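PDB 5A0L: fibronectin-binding protein from Streptococcus pyogenes, which mediates covalent binding of this pathogen to its host, through an internal thioester in the N-terminal domain of a surface adhesin that also binds fibronectin. Local coordinates for residues Phe67-Gly73 / Arg189-Ser195; Ser74-Lys79 / Leu92-Glu96. All blocks are in the same frame, centred on the assembly; numbering follows the deposited sequence. Where two conformers were deposited one is given.

How the interactions relate
In this thioester domain the chain leaves strand 66-72 at Gly73 and enters helix 75-81 after Ser74, and interactions 1 and 2 tie these two elements to different partners. Interaction 1 joins two neighbouring antiparallel strands of the barrel by a ladder of backbone hydrogen bonds, with buried Tyr68 and Phe193 on one face and an exposed Asp72-Arg189 salt bridge at one end. Interaction 2 sets the start of the next helix across another helix, using a single bond from a backbone N-H to a glutamate carboxylate and leucine contacts, and buries less than half as much surface. Both are partly buried. They meet where Phe78 of 74-79 packs against Gly73 and Ile192 of interaction 1.

Interaction 1: Phe67-Gly73 / Arg189-Ser195; sequences FYKKIDG and RLNIFKS
Two groups of the opposite strand approach the carbonyl oxygen of Ile71: Ile192 N gives it a hydrogen bond of 2.9 Å, its donor tilted 25° from the carbonyl plane, and the amide ND2 of Asn191 adds a weak one at 3.5 Å. Ile71 N returns a bond to Ile192 O, closing one hydrogen-bonded antiparallel pair; Lys69 and Lys194 form the other. Past the non-hydrogen-bonded pair of Asp72 and Asn191, Gly73 N still donates to Leu190 O at 2.8 Å, and a water accepts from Leu190 N.

Side chains alternate between the two faces. On one, Lys70 runs beside Phe193 in the same direction, its CD 3.6 Å from Phe193 CZ. With CG anti to the backbone N (chi1 -175°), the lysine stem follows the ring before bending at its last two torsions, and NZ bonds to the carbonyl of Val209. Tyr68 crosses Phe193 at about a right angle, CD1 lying 3.7 Å from Phe193 CB, while its hydroxyl is bonded to Gln201. The other face carries Ile71, whose CD1 meets Lys194 CB at 3.9 Å. At the exposed end Asp72 OD2 forms a salt bridge of 3.2 Å with Arg189 NH1, the carboxylate and guanidinium planes turned 54° apart.

Such a ladder is the ordinary joint of an antiparallel barrel. Here strand 191-195 lies between strands 66-72 and 203-205, Trp19 of strand 19-23 meets the Phe193 ring edge-to-face, and helix 75-81 covers Ile71 through Tyr81 and Ile192 through Tyr81 and Phe78.

Interaction 2: Ser74-Lys79 / Leu92-Glu96; sequences SGSAFK and LDKLE
Ser74 CA lies 3.5 Å from Glu96 OE1. The residue is also the N-cap of helix 75-81: its OG sits between the backbone N and the carbonyl carbon (chi1 64°), a placing that lets it accept a hydrogen bond of 3.0 Å from Ala77 N.

Gly75 makes the closest approach of the two backbones. Its N donates to Glu96 OE1 at 2.9 Å, on the anti side of the carboxylate and 26° out of its plane. The glutamate reaches there because its chain is extended, with CG anti to the backbone N. Gly75 CA also makes a CH...O contact of 3.4 Å with Leu92 O. The Glu96 carboxylate, coming from the other helix, lies at the N-terminal end of helix 75-81, where the helix dipole would probably favour its charged form.

The two helices, 75-81 and 92-105, belong to the helical part of the thioester domain, and their short segments cross almost perpendicularly, at 85°. Phe78 then offers its ring edge to the second helix, CD2 lying 3.9 Å from Glu96 CA, while one ring face looks onto Ser74 O of its own turn. Its CB touches Leu95 CD2 at 4.0 Å. Lys79 completes the contact with its stem: CB lies 3.9 Å from Leu92 CD2, the two side chains crossing at a slant, and Pro85 of the loop between the helices touches the same lysine.

Interaction 1: Phe67-Gly73 / Arg189-Ser195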
ATOM      1  N   PHE A  67      12.197  11.337  -3.977  1.00 12.56           N
ATOM      2  CA  PHE A  67      12.075  11.045  -5.377  1.00 12.88           C
ATOM      3  C   PHE A  67      12.269   9.545  -5.654  1.00 12.20           C
ATOM      4  O   PHE A  67      12.942   8.858  -4.878  1.00 13.41           O
ATOM      5  CB  PHE A  67      13.042  11.913  -6.202  1.00 14.20           C
ATOM      6  CG  PHE A  67      12.677  13.372  -6.143  1.00 15.73           C
ATOM      7  CD1 PHE A  67      11.585  13.868  -6.853  1.00 16.96           C
ATOM      8  CD2 PHE A  67      13.362  14.238  -5.309  1.00 16.93           C
ATOM      9  CE1 PHE A  67      11.225  15.225  -6.758  1.00 19.84           C
ATOM     10  CE2 PHE A  67      13.005  15.583  -5.225  1.00 19.20           C
ATOM     11  CZ  PHE A  67      11.940  16.061  -5.951  1.00 20.97           C
ATOM     12  N   TYR A  68      11.703   9.105  -6.775  1.00 12.30           N
ATOM     13  CA  TYR A  68      11.536   7.712  -7.067  1.00 12.37           C
ATOM     14  C   TYR A  68      11.674   7.421  -8.556  1.00 12.59           C
ATOM     15  O   TYR A  68      11.290   8.220  -9.414  1.00 13.43           O
ATOM     16  CB  TYR A  68      10.110   7.310  -6.623  1.00 12.14           C
ATOM     17  CG  TYR A  68       9.921   7.242  -5.156  1.00 11.69           C
ATOM     18  CD1 TYR A  68      10.151   6.047  -4.477  1.00 12.71           C
ATOM     19  CD2 TYR A  68       9.484   8.359  -4.411  1.00 12.43           C
ATOM     20  CE1 TYR A  68      10.040   5.940  -3.140  1.00 13.61           C
ATOM     21  CE2 TYR A  68       9.391   8.261  -3.027  1.00 12.90           C
ATOM     22  CZ  TYR A  68       9.676   7.024  -2.389  1.00 12.92           C
ATOM     23  OH  TYR A  68       9.520   6.882  -1.017  1.00 14.92           O
ATOM     24  N   LYS A  69      12.156   6.195  -8.822  1.00 12.17           N
ATOM     25  CA  LYS A  69      12.161   5.607 -10.158  1.00 12.80           C
ATOM     26  C   LYS A  69      11.013   4.598 -10.277  1.00 12.11           C
ATOM     27  O   LYS A  69      10.868   3.753  -9.393  1.00 12.89           O
ATOM     28  CB  LYS A  69      13.520   4.902 -10.388  1.00 13.27           C
ATOM     29  CG  LYS A  69      13.613   4.100 -11.665  1.00 16.11           C
ATOM     30  CD  LYS A  69      14.960   3.383 -11.755  1.00 21.69           C
ATOM     31  CE  LYS A  69      16.019   4.195 -12.367  1.00 28.48           C
ATOM     32  NZ  LYS A  69      17.045   3.178 -12.727  1.00 29.22           N
ATOM     33  N   LYS A  70      10.253   4.705 -11.376  1.00 12.85           N
ATOM     34  CA  LYS A  70       9.090   3.814 -11.568  1.00 12.93           C
ATOM     35  C   LYS A  70       9.512   2.552 -12.329  1.00 14.04           C
ATOM     36  O   LYS A  70      10.106   2.654 -13.398  1.00 17.11           O
ATOM     37  CB  LYS A  70       8.015   4.564 -12.315  1.00 14.26           C
ATOM     38  CG  LYS A  70       6.710   3.780 -12.454  1.00 13.93           C
ATOM     39  CD  LYS A  70       5.594   4.568 -13.072  1.00 16.04           C
ATOM     40  CE  LYS A  70       5.742   4.805 -14.542  1.00 17.44           C
ATOM     41  NZ  LYS A  70       5.364   3.605 -15.331  1.00 18.81           N
ATOM     42  N   ILE A  71       9.120   1.402 -11.774  1.00 13.90           N
ATOM     43  CA  ILE A  71       9.456   0.045 -12.289  1.00 16.27           C
ATOM     44  C   ILE A  71       8.147  -0.723 -12.437  1.00 14.32           C
ATOM     45  O   ILE A  71       7.229  -0.563 -11.637  1.00 15.65           O
ATOM     46  CB  ILE A  71      10.401  -0.693 -11.275  1.00 18.13           C
ATOM     47  CG1 ILE A  71      11.696   0.155 -11.156  1.00 25.74           C
ATOM     48  CG2 ILE A  71      10.783  -2.128 -11.659  1.00 22.44           C
ATOM     49  CD1 ILE A  71      12.633  -0.295 -10.089  1.00 29.74           C
ATOM     50  N   ASP A  72       8.056  -1.563 -13.464  1.00 16.44           N
ATOM     51  CA  ASP A  72       6.847  -2.397 -13.579  1.00 16.16           C
ATOM     52  C   ASP A  72       6.839  -3.464 -12.481  1.00 15.00           C
ATOM     53  O   ASP A  72       7.866  -4.089 -12.180  1.00 17.76           O
ATOM     54  CB  ASP A  72       6.735  -3.040 -14.969  1.00 22.75           C
ATOM     55  CG  ASP A  72       6.019  -2.119 -16.025  1.00 31.36           C
ATOM     56  OD1 ASP A  72       5.642  -0.933 -15.779  1.00 33.31           O
ATOM     57  OD2 ASP A  72       5.817  -2.613 -17.135  1.00 34.17           O
ATOM     58  N   GLY A  73       5.696  -3.644 -11.835  1.00 15.06           N
ATOM     59  CA  GLY A  73       5.557  -4.702 -10.880  1.00 14.93           C
ATOM     60  C   GLY A  73       5.583  -6.067 -11.541  1.00 15.23           C
ATOM     61  O   GLY A  73       5.096  -6.226 -12.661  1.00 17.72           O
ATOM     62  N   ARG A 189      -1.845  -4.565 -13.930  1.00 15.57           N
ATOM     63  CA  ARG A 189      -0.435  -4.323 -13.636  1.00 16.51           C
ATOM     64  C   ARG A 189      -0.332  -3.223 -12.580  1.00 14.77           C
ATOM     65  O   ARG A 189      -1.079  -2.246 -12.618  1.00 16.32           O
ATOM     66  CB  ARG A 189       0.305  -3.873 -14.904  1.00 19.56           C
ATOM     67  CG  ARG A 189       1.825  -3.788 -14.743  1.00 24.17           C
ATOM     68  CD  ARG A 189       2.546  -3.370 -16.022  1.00 26.83           C
ATOM     69  NE  ARG A 189       2.152  -4.182 -17.158  1.00 27.80           N
ATOM     70  CZ  ARG A 189       2.372  -3.859 -18.431  1.00 31.39           C
ATOM     71  NH1 ARG A 189       3.028  -2.752 -18.745  1.00 34.19           N
ATOM     72  NH2 ARG A 189       1.913  -4.642 -19.382  1.00 37.55           N
ATOM     73  N   LEU A 190       0.645  -3.394 -11.684  1.00 12.63           N
ATOM     74  CA  LEU A 190       0.997  -2.380 -10.707  1.00 11.93           C
ATOM     75  C   LEU A 190       2.453  -1.973 -10.936  1.00 12.18           C
ATOM     76  O   LEU A 190       3.143  -2.487 -11.815  1.00 13.43           O
ATOM     77  CB  LEU A 190       0.777  -2.844  -9.269  1.00 12.45           C
ATOM     78  CG  LEU A 190      -0.643  -3.316  -8.974  1.00 12.97           C
ATOM     79  CD1 LEU A 190      -0.677  -3.865  -7.558  1.00 14.28           C
ATOM     80  CD2 LEU A 190      -1.683  -2.204  -9.141  1.00 13.74           C
ATOM     81  N   ASN A 191       2.917  -1.026 -10.114  1.00 11.40           N
ATOM     82  CA  ASN A 191       4.255  -0.455 -10.238  1.00 12.33           C
ATOM     83  C   ASN A 191       4.914  -0.379  -8.881  1.00 11.81           C
ATOM     84  O   ASN A 191       4.262  -0.109  -7.869  1.00 13.78           O
ATOM     85  CB  ASN A 191       4.176   0.929 -10.890  1.00 13.57           C
ATOM     86  CG  ASN A 191       3.607   0.871 -12.282  1.00 15.59           C
ATOM     87  OD1 ASN A 191       2.367   0.828 -12.471  1.00 18.99           O
ATOM     88  ND2 ASN A 191       4.491   0.789 -13.253  1.00 17.64           N
ATOM     89  N   ILE A 192       6.239  -0.590  -8.916  1.00 11.78           N
ATOM     90  CA  ILE A 192       7.098  -0.334  -7.769  1.00 12.21           C
ATOM     91  C   ILE A 192       7.812   1.001  -8.037  1.00 11.48           C
ATOM     92  O   ILE A 192       8.232   1.280  -9.136  1.00 13.28           O
ATOM     93  CB  ILE A 192       8.141  -1.473  -7.563  1.00 12.60           C
ATOM     94  CG1 ILE A 192       7.418  -2.737  -7.059  1.00 14.22           C
ATOM     95  CG2 ILE A 192       9.291  -1.045  -6.644  1.00 14.47           C
ATOM     96  CD1 ILE A 192       7.003  -2.678  -5.605  1.00 15.10           C
ATOM     97  N   PHE A 193       7.902   1.781  -6.964  1.00 10.80           N
ATOM     98  CA  PHE A 193       8.650   3.041  -6.972  1.00 10.98           C
ATOM     99  C   PHE A 193       9.883   2.835  -6.084  1.00 11.20           C
ATOM    100  O   PHE A 193       9.768   2.644  -4.880  1.00 11.83           O
ATOM    101  CB  PHE A 193       7.748   4.177  -6.511  1.00 11.11           C
ATOM    102  CG  PHE A 193       6.700   4.521  -7.549  1.00 11.69           C
ATOM    103  CD1 PHE A 193       5.525   3.784  -7.621  1.00 11.83           C
ATOM    104  CD2 PHE A 193       6.925   5.486  -8.514  1.00 12.35           C
ATOM    105  CE1 PHE A 193       4.610   4.047  -8.604  1.00 14.10           C
ATOM    106  CE2 PHE A 193       5.986   5.766  -9.480  1.00 13.77           C
ATOM    107  CZ  PHE A 193       4.823   5.014  -9.538  1.00 14.13           C
ATOM    108  N   LYS A 194      11.050   2.882  -6.748  1.00 10.90           N
ATOM    109  CA  LYS A 194      12.339   2.650  -6.099  1.00 11.76           C
ATOM    110  C   LYS A 194      12.863   4.003  -5.572  1.00 11.24           C
ATOM    111  O   LYS A 194      13.054   4.954  -6.360  1.00 12.30           O
ATOM    112  CB  LYS A 194      13.332   2.089  -7.109  1.00 12.65           C
ATOM    113  CG  LYS A 194      14.724   1.880  -6.554  1.00 13.63           C
ATOM    114  CD  LYS A 194      15.737   1.470  -7.592  1.00 16.48           C
ATOM    115  CE  LYS A 194      17.176   1.246  -6.996  1.00 25.59           C
ATOM    116  NZ  LYS A 194      18.098   1.230  -8.129  1.00 34.31           N
ATOM    117  N   SER A 195      13.019   4.088  -4.261  1.00 11.14           N
ATOM    118  CA  SER A 195      13.437   5.323  -3.627  1.00 11.92           C
ATOM    119  C   SER A 195      14.860   5.729  -3.998  1.00 12.00           C
ATOM    120  O   SER A 195      15.789   4.923  -3.918  1.00 13.42           O
ATOM    121  CB  SER A 195      13.369   5.188  -2.131  1.00 13.15           C
ATOM    122  OG  SER A 195      13.626   6.432  -1.498  1.00 13.88           O
TER
HETATM  123  O   HOH W   1       2.239  -5.863 -11.832  1.00 17.16           O

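Interaction 2: Ser74-Lys79 / Leu92-Glu96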
ATOM      1  N   SER A  74       6.157  -7.023 -10.823  1.00 13.87           N
ATOM      2  CA  SER A  74       6.221  -8.437 -11.227  1.00 14.20           C
ATOM      3  C   SER A  74       6.596  -9.229 -10.002  1.00 14.17           C
ATOM      4  O   SER A  74       7.071  -8.650  -9.012  1.00 14.81           O
ATOM      5  CB  SER A  74       7.311  -8.669 -12.285  1.00 15.81           C
ATOM      6  OG  SER A  74       8.615  -8.386 -11.761  1.00 18.09           O
ATOM      7  N   GLY A  75       6.515 -10.560 -10.063  1.00 14.99           N
ATOM      8  CA  GLY A  75       6.950 -11.324  -8.915  1.00 15.51           C
ATOM      9  C   GLY A  75       8.422 -11.110  -8.597  1.00 14.31           C
ATOM     10  O   GLY A  75       8.770 -11.011  -7.430  1.00 15.24           O
ATOM     11  N   SER A  76       9.262 -11.006  -9.627  1.00 14.61           N
ATOM     12  CA  SER A  76      10.688 -10.703  -9.447  0.50 15.31           C
ATOM     13  C   SER A  76      10.925  -9.371  -8.738  1.00 15.37           C
ATOM     14  O   SER A  76      11.719  -9.265  -7.812  1.00 16.34           O
ATOM     15  CB  SER A  76      11.369 -10.628 -10.792  0.50 14.81           C
ATOM     16  OG  SER A  76      12.731 -10.351 -10.579  0.50 17.47           O
ATOM     17  N   ALA A  77      10.235  -8.328  -9.212  1.00 14.53           N
ATOM     18  CA  ALA A  77      10.396  -7.009  -8.619  1.00 14.03           C
ATOM     19  C   ALA A  77       9.857  -7.000  -7.197  1.00 14.27           C
ATOM     20  O   ALA A  77      10.429  -6.346  -6.317  1.00 15.29           O
ATOM     21  CB  ALA A  77       9.691  -5.972  -9.460  1.00 15.68           C
ATOM     22  N   PHE A  78       8.711  -7.644  -6.986  1.00 13.39           N
ATOM     23  CA  PHE A  78       8.175  -7.685  -5.646  1.00 14.05           C
ATOM     24  C   PHE A  78       9.141  -8.354  -4.687  1.00 15.27           C
ATOM     25  O   PHE A  78       9.299  -7.939  -3.543  1.00 20.18           O
ATOM     26  CB  PHE A  78       6.802  -8.351  -5.614  1.00 14.33           C
ATOM     27  CG  PHE A  78       5.704  -7.625  -6.381  1.00 13.59           C
ATOM     28  CD1 PHE A  78       5.749  -6.285  -6.662  1.00 14.11           C
ATOM     29  CD2 PHE A  78       4.583  -8.321  -6.771  1.00 15.34           C
ATOM     30  CE1 PHE A  78       4.711  -5.646  -7.336  1.00 15.17           C
ATOM     31  CE2 PHE A  78       3.575  -7.711  -7.457  1.00 16.20           C
ATOM     32  CZ  PHE A  78       3.619  -6.358  -7.733  1.00 14.91           C
ATOM     33  N   LYS A  79       9.797  -9.426  -5.128  1.00 14.58           N
ATOM     34  CA  LYS A  79      10.819 -10.065  -4.291  1.00 15.23           C
ATOM     35  C   LYS A  79      12.010  -9.118  -4.044  1.00 15.52           C
ATOM     36  O   LYS A  79      12.428  -8.926  -2.882  1.00 18.36           O
ATOM     37  CB  LYS A  79      11.258 -11.409  -4.890  1.00 17.58           C
ATOM     38  CG  LYS A  79      12.485 -12.086  -4.280  1.00 25.46           C
ATOM     39  CD  LYS A  79      12.401 -12.460  -2.835  1.00 30.82           C
ATOM     40  CE  LYS A  79      13.732 -13.074  -2.355  1.00 42.02           C
ATOM     41  NZ  LYS A  79      13.785 -13.288  -0.880  1.00 56.35           N
ATOM     42  N   LEU A  92       7.590 -17.176  -7.106  1.00 15.80           N
ATOM     43  CA  LEU A  92       7.421 -15.744  -7.279  1.00 16.81           C
ATOM     44  C   LEU A  92       6.174 -15.404  -8.085  1.00 15.94           C
ATOM     45  O   LEU A  92       5.618 -14.299  -7.912  1.00 15.86           O
ATOM     46  CB  LEU A  92       8.664 -15.127  -7.902  1.00 18.41           C
ATOM     47  CG  LEU A  92       9.986 -15.349  -7.152  1.00 20.22           C
ATOM     48  CD1 LEU A  92      11.128 -14.618  -7.807  1.00 21.98           C
ATOM     49  CD2 LEU A  92       9.858 -14.963  -5.671  1.00 21.69           C
ATOM     50  N   ASP A  93       5.665 -16.336  -8.892  1.00 17.62           N
ATOM     51  CA  ASP A  93       4.394 -16.107  -9.575  1.00 16.91           C
ATOM     52  C   ASP A  93       3.232 -15.987  -8.576  1.00 15.83           C
ATOM     53  O   ASP A  93       2.312 -15.141  -8.732  1.00 17.33           O
ATOM     54  CB  ASP A  93       4.098 -17.210 -10.566  1.00 20.67           C
ATOM     55  CG  ASP A  93       5.032 -17.210 -11.782  1.00 28.64           C
ATOM     56  OD1 ASP A  93       5.813 -16.266 -12.019  1.00 33.52           O
ATOM     57  OD2 ASP A  93       4.934 -18.177 -12.562  1.00 38.61           O
ATOM     58  N   LYS A  94       3.278 -16.805  -7.525  1.00 15.09           N
ATOM     59  CA  LYS A  94       2.258 -16.784  -6.477  1.00 16.43           C
ATOM     60  C   LYS A  94       2.405 -15.481  -5.690  1.00 14.29           C
ATOM     61  O   LYS A  94       1.383 -14.872  -5.310  1.00 14.83           O
ATOM     62  CB  LYS A  94       2.389 -18.007  -5.557  1.00 17.70           C
ATOM     63  CG  LYS A  94       1.416 -18.080  -4.381  1.00 23.18           C
ATOM     64  CD  LYS A  94       1.588 -19.301  -3.461  1.00 27.90           C
ATOM     65  N   LEU A  95       3.648 -15.053  -5.415  1.00 14.58           N
ATOM     66  CA  LEU A  95       3.829 -13.761  -4.765  1.00 12.73           C
ATOM     67  C   LEU A  95       3.177 -12.612  -5.531  1.00 12.12           C
ATOM     68  O   LEU A  95       2.452 -11.778  -4.950  1.00 13.84           O
ATOM     69  CB  LEU A  95       5.316 -13.469  -4.538  1.00 13.64           C
ATOM     70  CG  LEU A  95       5.683 -12.142  -3.862  1.00 14.35           C
ATOM     71  CD1 LEU A  95       5.152 -12.064  -2.439  1.00 15.59           C
ATOM     72  CD2 LEU A  95       7.187 -11.903  -3.905  1.00 14.68           C
ATOM     73  N   GLU A  96       3.379 -12.600  -6.834  1.00 12.80           N
ATOM     74  CA  GLU A  96       2.756 -11.618  -7.715  1.00 13.14           C
ATOM     75  C   GLU A  96       1.233 -11.667  -7.617  1.00 12.83           C
ATOM     76  O   GLU A  96       0.583 -10.637  -7.400  1.00 13.72           O
ATOM     77  CB  GLU A  96       3.224 -11.796  -9.166  1.00 15.18           C
ATOM     78  CG  GLU A  96       2.641 -10.817 -10.171  1.00 18.45           C
ATOM     79  CD  GLU A  96       3.132 -10.988 -11.594  1.00 23.55           C
ATOM     80  OE1 GLU A  96       4.324 -11.283 -11.808  1.00 24.52           O
ATOM     81  OE2 GLU A  96       2.345 -10.769 -12.530  1.00 36.47           O
TER